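PDB 5X9Q: putative cytidylyltransferase from Burkholderia pseudomallei, which probably catalyses the transfer of an adenylyl group from ATP to D-glycero-beta-D-manno-heptose 1-phosphate, giving ADP-heptose and diphosphate in heptose biosynthesis. Local coordinates for residues 38-43 with 65-70; 20-25 with 103-108; 123-128 with 147-152. One frame throughout, in Å; residues are numbered along the deposited sequence.

Contact 1 (38-43 with 65-70); sequences VVFTNG and CLIVGV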
loop_
_atom_site.group_PDB
_atom_site.type_symbol
_atom_site.label_atom_id
_atom_site.label_comp_id
_atom_site.label_asym_id
_atom_site.label_seq_id
_atom_site.Cartn_x
_atom_site.Cartn_y
_atom_site.Cartn_z
ATOM N N VAL A 38 -16.961 12.821 6.993
ATOM C CA VAL A 38 -15.900 12.852 6.013
ATOM C C VAL A 38 -14.560 13.156 6.662
ATOM O O VAL A 38 -14.418 14.139 7.401
ATOM C CB VAL A 38 -16.204 13.880 4.932
ATOM C CG1 VAL A 38 -15.046 13.989 3.948
ATOM C CG2 VAL A 38 -17.516 13.505 4.230
ATOM N N VAL A 39 -13.585 12.291 6.405
ATOM C CA VAL A 39 -12.263 12.435 6.995
ATOM C C VAL A 39 -11.253 12.938 5.954
ATOM O O VAL A 39 -11.230 12.492 4.786
ATOM C CB VAL A 39 -11.798 11.117 7.603
ATOM C CG1 VAL A 39 -10.572 11.333 8.459
ATOM C CG2 VAL A 39 -12.905 10.544 8.475
ATOM N N PHE A 40 -10.427 13.889 6.376
ATOM C CA PHE A 40 -9.437 14.460 5.487
ATOM C C PHE A 40 -8.068 14.363 6.092
ATOM O O PHE A 40 -7.918 14.516 7.308
ATOM C CB PHE A 40 -9.740 15.924 5.178
ATOM C CG PHE A 40 -8.754 16.548 4.233
ATOM C CD1 PHE A 40 -7.553 17.085 4.692
ATOM C CD2 PHE A 40 -9.024 16.585 2.881
ATOM C CE1 PHE A 40 -6.643 17.632 3.817
ATOM C CE2 PHE A 40 -8.109 17.143 1.991
ATOM C CZ PHE A 40 -6.921 17.659 2.460
ATOM N N THR A 41 -7.075 14.094 5.236
ATOM C CA THR A 41 -5.681 14.242 5.605
ATOM C C THR A 41 -4.832 14.663 4.392
ATOM O O THR A 41 -5.246 14.517 3.252
ATOM C CB THR A 41 -5.129 12.943 6.196
ATOM O OG1 THR A 41 -3.916 13.236 6.895
ATOM C CG2 THR A 41 -4.831 11.918 5.097
ATOM N N ASN A 42 -3.628 15.152 4.633
ATOM C CA ASN A 42 -2.780 15.582 3.548
ATOM C C ASN A 42 -1.333 15.226 3.818
ATOM O O ASN A 42 -0.951 14.973 4.970
ATOM C CB ASN A 42 -2.884 17.085 3.304
ATOM C CG ASN A 42 -2.442 17.902 4.499
ATOM O OD1 ASN A 42 -1.398 18.540 4.459
ATOM N ND2 ASN A 42 -3.256 17.922 5.550
ATOM N N GLY A 43 -0.538 15.187 2.749
ATOM C CA GLY A 43 0.875 14.889 2.891
ATOM C C GLY A 43 1.608 14.783 1.570
ATOM O O GLY A 43 1.033 14.869 0.486
ATOM N N CYS A 65 -15.520 7.905 5.280
ATOM C CA CYS A 65 -15.000 8.326 4.002
ATOM C C CYS A 65 -13.653 9.015 4.211
ATOM O O CYS A 65 -13.538 9.893 5.074
ATOM C CB CYS A 65 -16.017 9.261 3.348
ATOM S SG CYS A 65 -15.451 9.963 1.858
ATOM N N LEU A 66 -12.635 8.630 3.449
ATOM C CA LEU A 66 -11.322 9.201 3.673
ATOM C C LEU A 66 -10.758 9.834 2.428
ATOM O O LEU A 66 -10.523 9.153 1.426
ATOM C CB LEU A 66 -10.351 8.148 4.179
ATOM C CG LEU A 66 -8.909 8.641 4.334
ATOM C CD1 LEU A 66 -8.804 9.798 5.342
ATOM C CD2 LEU A 66 -7.931 7.493 4.684
ATOM N N ILE A 67 -10.485 11.133 2.533
ATOM C CA ILE A 67 -9.888 11.903 1.455
ATOM C C ILE A 67 -8.447 12.255 1.812
ATOM O O ILE A 67 -8.167 12.719 2.921
ATOM C CB ILE A 67 -10.700 13.202 1.185
ATOM C CG1 ILE A 67 -12.181 12.881 0.988
ATOM C CG2 ILE A 67 -10.127 13.966 0.007
ATOM C CD1 ILE A 67 -13.042 14.088 0.714
ATOM N N VAL A 68 -7.529 12.039 0.875
ATOM C CA VAL A 68 -6.128 12.405 1.073
ATOM C C VAL A 68 -5.708 13.514 0.089
ATOM O O VAL A 68 -5.903 13.397 -1.122
ATOM C CB VAL A 68 -5.222 11.186 0.908
ATOM C CG1 VAL A 68 -3.806 11.526 1.322
ATOM C CG2 VAL A 68 -5.760 10.025 1.754
ATOM N N GLY A 69 -5.187 14.616 0.619
ATOM C CA GLY A 69 -4.664 15.696 -0.201
ATOM C C GLY A 69 -3.168 15.546 -0.421
ATOM O O GLY A 69 -2.397 15.299 0.521
ATOM N N VAL A 70 -2.740 15.686 -1.666
ATOM C CA VAL A 70 -1.330 15.430 -1.968
ATOM C C VAL A 70 -0.642 16.633 -2.609
ATOM O O VAL A 70 -1.038 17.091 -3.691
ATOM C CB VAL A 70 -1.184 14.217 -2.880
ATOM C CG1 VAL A 70 0.280 13.966 -3.193
ATOM C CG2 VAL A 70 -1.816 13.007 -2.214
#
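V39 is bonded to the neighbouring strand through both of its backbone polar atoms: its N donates to C65 O at 2.7 Å, and its O receives I67 N, also at 2.7 Å and almost straight (173° at the hydrogen). The same pattern repeats at T41, whose N reaches I67 O at 2.9 Å and whose O takes G69 N; G43 N to G69 O adds a fifth bond. Strands 38-43 and 65-70 are thus parallel neighbours, the N-H and C=O of V39 and T41 and the N-H of G43 pointing at the other strand. F40 turns its own backbone bonds outward, to I125 and V127, while V68 turns its to W105 and V107. At the strand starts, carboxylates accept the amides: D124 OD2 takes V38 N, and D104 OD2 takes L66 N. Several of the carbonyls also receive a CA-H: V68 CA lies 3.2 Å from T41 O, and N42 CA 3.1 Å from G69 O. T41 OG1, with chi1 at -163°, points opposite its own N and is held by Y55 OH and V127 O. This leaves T41 CG2 alongside V68, 3.9 Å from V68 CG1. On the other face, the F40 ring crosses the I67 side chain at about a right angle, and its end approaches the side-chain-free G69 backbone obliquely, F40 CZ lying 4.0 Å from G69 N. From V39 to T41 and from I67 to G69, backbone bonds therefore alternate between the two neighbouring strands, satisfying the polar backbone within a buried, apolar sheet; strand 38-43 leads into the HxGH signature that, in related nucleotidyltransferases, handles ATP.

Contact 2 (20-25 with 103-108); sequences KLITRD and VDWVVG
K20 NZ is gripped by two carbonyls, V103 O at 2.8 Å and A98 O, and has a weak, long ion pair with E101 of the second subunit. The lysine reaches V103 because its chain is fully extended beyond CG (chi2 -178°, chi3 -171°). On the way its methylenes run close along the backbone, K20 CG lying 3.2 Å from D104 O. The D104 carboxylate faces elsewhere, hydrogen-bonded to L66 N and in a salt bridge with K60 NZ. K20 O accepts V106 N at 2.9 Å along a straight N-H path, although the donor stands well above the carbonyl plane. I22 N returns a bond to V106 O, so L21 and V106 form a single bridge. K20 O also meets the edge of the W105 indole near the ring plane, 3.6 Å from W105 CE3. Further along, I22 CG2 packs tightly against V107 CG2 at 3.4 Å, the two side chains crossing at a slant. L21 turns to M94 and A98 of helix 90-98. T23 then takes the N-cap position, its OG1 bonded to A26 N at the start of helix 24-30, and R24 makes a salt bridge to E111 and a hydrogen bond to S116. The N-terminal segment thus covers the outer side of strand 105-109, the edge strand of the parallel sheet in the Rossmann-like core of the cytidylyltransferase-like family.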
loop_
_atom_site.group_PDB
_atom_site.type_symbol
_atom_site.label_atom_id
_atom_site.label_comp_id
_atom_site.label_asym_id
_atom_site.label_seq_id
_atom_site.Cartn_x
_atom_site.Cartn_y
_atom_site.Cartn_z
ATOM N N LYS A 20 -10.090 6.590 -7.836
ATOM C CA LYS A 20 -10.026 7.517 -6.728
ATOM C C LYS A 20 -9.385 8.873 -6.959
ATOM O O LYS A 20 -9.577 9.783 -6.148
ATOM C CB LYS A 20 -9.316 6.791 -5.600
ATOM C CG LYS A 20 -9.931 5.478 -5.273
ATOM C CD LYS A 20 -9.225 4.832 -4.116
ATOM C CE LYS A 20 -9.712 3.407 -3.926
ATOM N NZ LYS A 20 -9.003 2.726 -2.785
ATOM N N LEU A 21 -8.624 8.999 -8.043
ATOM C CA LEU A 21 -7.966 10.255 -8.374
ATOM C C LEU A 21 -9.027 11.223 -8.868
ATOM O O LEU A 21 -9.716 10.949 -9.851
ATOM C CB LEU A 21 -6.902 10.039 -9.450
ATOM C CG LEU A 21 -5.963 8.847 -9.246
ATOM C CD1 LEU A 21 -5.194 8.546 -10.523
ATOM C CD2 LEU A 21 -5.011 9.104 -8.089
ATOM N N ILE A 22 -9.139 12.358 -8.221
ATOM C CA ILE A 22 -10.143 13.319 -8.555
ATOM C C ILE A 22 -9.640 14.755 -8.463
ATOM O O ILE A 22 -8.716 15.051 -7.762
ATOM C CB ILE A 22 -11.340 13.104 -7.624
ATOM C CG1 ILE A 22 -12.453 14.036 -7.935
ATOM C CG2 ILE A 22 -11.014 13.396 -6.187
ATOM C CD1 ILE A 22 -13.767 13.462 -7.516
ATOM N N THR A 23 -10.261 15.639 -9.204
ATOM C CA THR A 23 -9.895 17.050 -9.159
ATOM C C THR A 23 -10.671 17.795 -8.079
ATOM O O THR A 23 -11.773 17.396 -7.704
ATOM C CB THR A 23 -10.137 17.738 -10.514
ATOM O OG1 THR A 23 -11.545 17.813 -10.774
ATOM C CG2 THR A 23 -9.461 16.961 -11.634
ATOM N N ARG A 24 -10.086 18.879 -7.582
ATOM C CA ARG A 24 -10.715 19.681 -6.550
ATOM C C ARG A 24 -12.154 20.047 -6.940
ATOM O O ARG A 24 -13.063 19.970 -6.102
ATOM C CB ARG A 24 -9.892 20.939 -6.248
ATOM C CG ARG A 24 -10.667 21.904 -5.360
ATOM C CD ARG A 24 -9.955 23.210 -5.041
ATOM N NE ARG A 24 -8.549 23.025 -4.698
ATOM C CZ ARG A 24 -7.823 23.937 -4.056
ATOM N NH1 ARG A 24 -8.390 25.074 -3.648
ATOM N NH2 ARG A 24 -6.548 23.695 -3.785
ATOM N N ASP A 25 -12.363 20.433 -8.201
ATOM C CA ASP A 25 -13.697 20.844 -8.662
ATOM C C ASP A 25 -14.672 19.673 -8.594
ATOM O O ASP A 25 -15.790 19.798 -8.079
ATOM C CB ASP A 25 -13.653 21.382 -10.097
ATOM C CG ASP A 25 -13.153 22.812 -10.178
ATOM O OD1 ASP A 25 -13.362 23.577 -9.211
ATOM O OD2 ASP A 25 -12.564 23.171 -11.223
ATOM N N VAL A 103 -8.223 4.175 1.535
ATOM C CA VAL A 103 -8.376 5.516 0.961
ATOM C C VAL A 103 -9.545 5.536 -0.007
ATOM O O VAL A 103 -9.669 4.630 -0.828
ATOM C CB VAL A 103 -7.079 5.984 0.182
ATOM C CG1 VAL A 103 -7.341 7.283 -0.586
ATOM C CG2 VAL A 103 -5.890 6.178 1.099
ATOM N N ASP A 104 -10.401 6.545 0.052
ATOM C CA ASP A 104 -11.481 6.622 -0.936
ATOM C C ASP A 104 -11.202 7.618 -2.057
ATOM O O ASP A 104 -11.509 7.352 -3.212
ATOM C CB ASP A 104 -12.800 6.993 -0.263
ATOM C CG ASP A 104 -13.215 5.964 0.759
ATOM O OD1 ASP A 104 -13.748 4.902 0.351
ATOM O OD2 ASP A 104 -12.975 6.196 1.967
ATOM N N TRP A 105 -10.598 8.754 -1.731
ATOM C CA TRP A 105 -10.393 9.790 -2.735
ATOM C C TRP A 105 -9.031 10.424 -2.549
ATOM O O TRP A 105 -8.636 10.720 -1.432
ATOM C CB TRP A 105 -11.491 10.872 -2.659
ATOM C CG TRP A 105 -12.895 10.320 -2.801
ATOM C CD1 TRP A 105 -13.824 10.131 -1.799
ATOM C CD2 TRP A 105 -13.509 9.847 -4.004
ATOM N NE1 TRP A 105 -14.972 9.591 -2.320
ATOM C CE2 TRP A 105 -14.807 9.407 -3.668
ATOM C CE3 TRP A 105 -13.092 9.766 -5.341
ATOM C CZ2 TRP A 105 -15.685 8.881 -4.618
ATOM C CZ3 TRP A 105 -13.969 9.247 -6.281
ATOM C CH2 TRP A 105 -15.249 8.818 -5.916
ATOM N N VAL A 106 -8.317 10.635 -3.649
ATOM C CA VAL A 106 -7.019 11.306 -3.601
ATOM C C VAL A 106 -7.076 12.567 -4.475
ATOM O O VAL A 106 -7.412 12.492 -5.667
ATOM C CB VAL A 106 -5.868 10.377 -4.071
ATOM C CG1 VAL A 106 -4.513 11.044 -3.858
ATOM C CG2 VAL A 106 -5.935 9.022 -3.327
ATOM N N VAL A 107 -6.769 13.713 -3.861
ATOM C CA VAL A 107 -6.812 15.025 -4.520
ATOM C C VAL A 107 -5.469 15.732 -4.416
ATOM O O VAL A 107 -4.884 15.788 -3.331
ATOM C CB VAL A 107 -7.845 15.957 -3.878
ATOM C CG1 VAL A 107 -7.766 17.330 -4.508
ATOM C CG2 VAL A 107 -9.195 15.409 -4.060
ATOM N N GLY A 108 -4.970 16.272 -5.521
ATOM C CA GLY A 108 -3.765 17.091 -5.462
ATOM C C GLY A 108 -4.071 18.551 -5.161
ATOM O O GLY A 108 -5.143 19.035 -5.514
#

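Contact 3 (123-128 with 147-152); sequences PDILVK and GGRALA
I125 fits its CD1 methyl under the R149 guanidinium, 3.7 Å from the plane and offset toward the rim, with R149 NH2 3.8 Å from I125 CD1. The arginine folds back over it because its chain bends at chi2 (106°) and chi3 (94°), a pose of an exposed side chain that may owe something to crystal packing. Next to this pair the L151 side chain leans into the notch between I125 and V127: L151 CD2 lies 4.4 Å from I125 CG2, and L151 CG 4.2 Å from V127 CG1, V127 and L151 standing side by side. Both then press on L62 of helix 50-62. On the other face, small A150 and A152 pair with L126 and K128. A150 CB sits 4.3 Å from both CB and CD2 of L126, which also packs on E139 and V143 of helix 138-145. At the start, G148, without a side chain, lets its CA sit 3.3 Å from D124 O, which also accepts R149 N. Three further backbone bonds follow. G147 closes helix 138-145 as the C-prime residue of a Schellman motif, and the chain turns straight into strand 149-153, completing the beta-alpha-beta crossover that adds the last strand on this side of the Rossmann-like sheet.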
loop_
_atom_site.group_PDB
_atom_site.type_symbol
_atom_site.label_atom_id
_atom_site.label_comp_id
_atom_site.label_asym_id
_atom_site.label_seq_id
_atom_site.Cartn_x
_atom_site.Cartn_y
_atom_site.Cartn_z
ATOM N N PRO A 123 -14.217 18.832 5.249
ATOM C CA PRO A 123 -14.251 17.633 6.107
ATOM C C PRO A 123 -14.949 17.813 7.451
ATOM O O PRO A 123 -14.936 18.907 7.981
ATOM C CB PRO A 123 -12.769 17.307 6.342
ATOM C CG PRO A 123 -12.093 18.668 6.308
ATOM C CD PRO A 123 -12.850 19.448 5.243
ATOM N N ASP A 124 -15.509 16.740 8.002
ATOM C CA ASP A 124 -15.994 16.745 9.366
ATOM C C ASP A 124 -14.832 16.442 10.306
ATOM O O ASP A 124 -14.823 16.854 11.468
ATOM C CB ASP A 124 -17.097 15.700 9.557
ATOM C CG ASP A 124 -18.249 15.901 8.607
ATOM O OD1 ASP A 124 -18.811 17.024 8.587
ATOM O OD2 ASP A 124 -18.561 14.948 7.849
ATOM N N ILE A 125 -13.839 15.713 9.816
ATOM C CA ILE A 125 -12.740 15.357 10.698
ATOM C C ILE A 125 -11.437 15.558 9.960
ATOM O O ILE A 125 -11.295 15.100 8.830
ATOM C CB ILE A 125 -12.842 13.885 11.189
ATOM C CG1 ILE A 125 -14.162 13.631 11.918
ATOM C CG2 ILE A 125 -11.655 13.530 12.071
ATOM C CD1 ILE A 125 -14.399 12.180 12.209
ATOM N N LEU A 126 -10.513 16.279 10.586
ATOM C CA LEU A 126 -9.187 16.520 10.046
ATOM C C LEU A 126 -8.160 15.769 10.847
ATOM O O LEU A 126 -8.153 15.863 12.069
ATOM C CB LEU A 126 -8.834 18.011 10.064
ATOM C CG LEU A 126 -7.346 18.205 9.728
ATOM C CD1 LEU A 126 -7.116 18.018 8.231
ATOM C CD2 LEU A 126 -6.842 19.554 10.170
ATOM N N VAL A 127 -7.284 15.028 10.177
ATOM C CA VAL A 127 -6.313 14.228 10.902
ATOM C C VAL A 127 -4.910 14.451 10.408
ATOM O O VAL A 127 -4.693 14.663 9.228
ATOM C CB VAL A 127 -6.662 12.705 10.818
ATOM C CG1 VAL A 127 -7.972 12.433 11.497
ATOM C CG2 VAL A 127 -6.718 12.224 9.371
ATOM N N LYS A 128 -3.955 14.439 11.327
ATOM C CA LYS A 128 -2.565 14.472 10.944
ATOM C C LYS A 128 -1.845 13.287 11.543
ATOM O O LYS A 128 -2.156 12.849 12.657
ATOM C CB LYS A 128 -1.888 15.765 11.379
ATOM C CG LYS A 128 -2.071 16.867 10.363
ATOM C CD LYS A 128 -1.337 18.114 10.775
ATOM C CE LYS A 128 0.157 17.906 10.640
ATOM N NZ LYS A 128 0.575 17.772 9.227
ATOM N N GLY A 147 -17.312 23.573 13.487
ATOM C CA GLY A 147 -17.752 22.517 14.383
ATOM C C GLY A 147 -17.153 21.125 14.145
ATOM O O GLY A 147 -17.527 20.166 14.813
ATOM N N GLY A 148 -16.226 21.003 13.200
ATOM C CA GLY A 148 -15.560 19.727 12.934
ATOM C C GLY A 148 -14.490 19.406 13.970
ATOM O O GLY A 148 -14.266 20.176 14.902
ATOM N N ARG A 149 -13.823 18.272 13.812
ATOM C CA ARG A 149 -12.801 17.850 14.767
ATOM C C ARG A 149 -11.477 17.754 14.071
ATOM O O ARG A 149 -11.413 17.484 12.875
ATOM C CB ARG A 149 -13.129 16.507 15.419
ATOM C CG ARG A 149 -14.367 16.538 16.329
ATOM C CD ARG A 149 -15.576 15.850 15.704
ATOM N NE ARG A 149 -15.681 14.450 16.105
ATOM C CZ ARG A 149 -16.384 13.512 15.464
ATOM N NH1 ARG A 149 -16.415 12.281 15.953
ATOM N NH2 ARG A 149 -17.074 13.792 14.358
ATOM N N ALA A 150 -10.420 17.995 14.829
ATOM C CA ALA A 150 -9.074 17.962 14.304
ATOM C C ALA A 150 -8.218 17.207 15.293
ATOM O O ALA A 150 -8.289 17.451 16.487
ATOM C CB ALA A 150 -8.557 19.371 14.088
ATOM N N LEU A 151 -7.433 16.257 14.820
ATOM C CA LEU A 151 -6.660 15.476 15.758
ATOM C C LEU A 151 -5.460 14.840 15.114
ATOM O O LEU A 151 -5.423 14.634 13.905
ATOM C CB LEU A 151 -7.547 14.433 16.419
ATOM C CG LEU A 151 -8.206 13.364 15.567
ATOM C CD1 LEU A 151 -7.456 12.040 15.664
ATOM C CD2 LEU A 151 -9.659 13.246 16.019
ATOM N N ALA A 152 -4.458 14.542 15.934
ATOM C CA ALA A 152 -3.233 13.916 15.459
ATOM C C ALA A 152 -3.287 12.439 15.810
ATOM O O ALA A 152 -3.731 12.073 16.898
ATOM C CB ALA A 152 -2.017 14.572 16.093
#

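How the contacts relate
All three contacts belong to one parallel sheet, ordered 105-109, 65-71, 38-43, 125-129, 149-153. Contact 1 is at its middle, its centre about 4 Å from the centre of the chain, with contact 2 and contact 3 on its two flanks; their centres lie about 9 and 10 Å from that of contact 1 and about 18 Å from each other. Along the chain, contact 1 is nested in the loop closed by contact 2, and contact 3 follows both. V70 N to V107 O ties contact 1 to contact 2, and V38 N to D124 OD2 ties it to contact 3. The 3-2-1-4-5 order makes the Rossmann-like core expected of an ATP-using nucleotidyltransferase, with its first strand central.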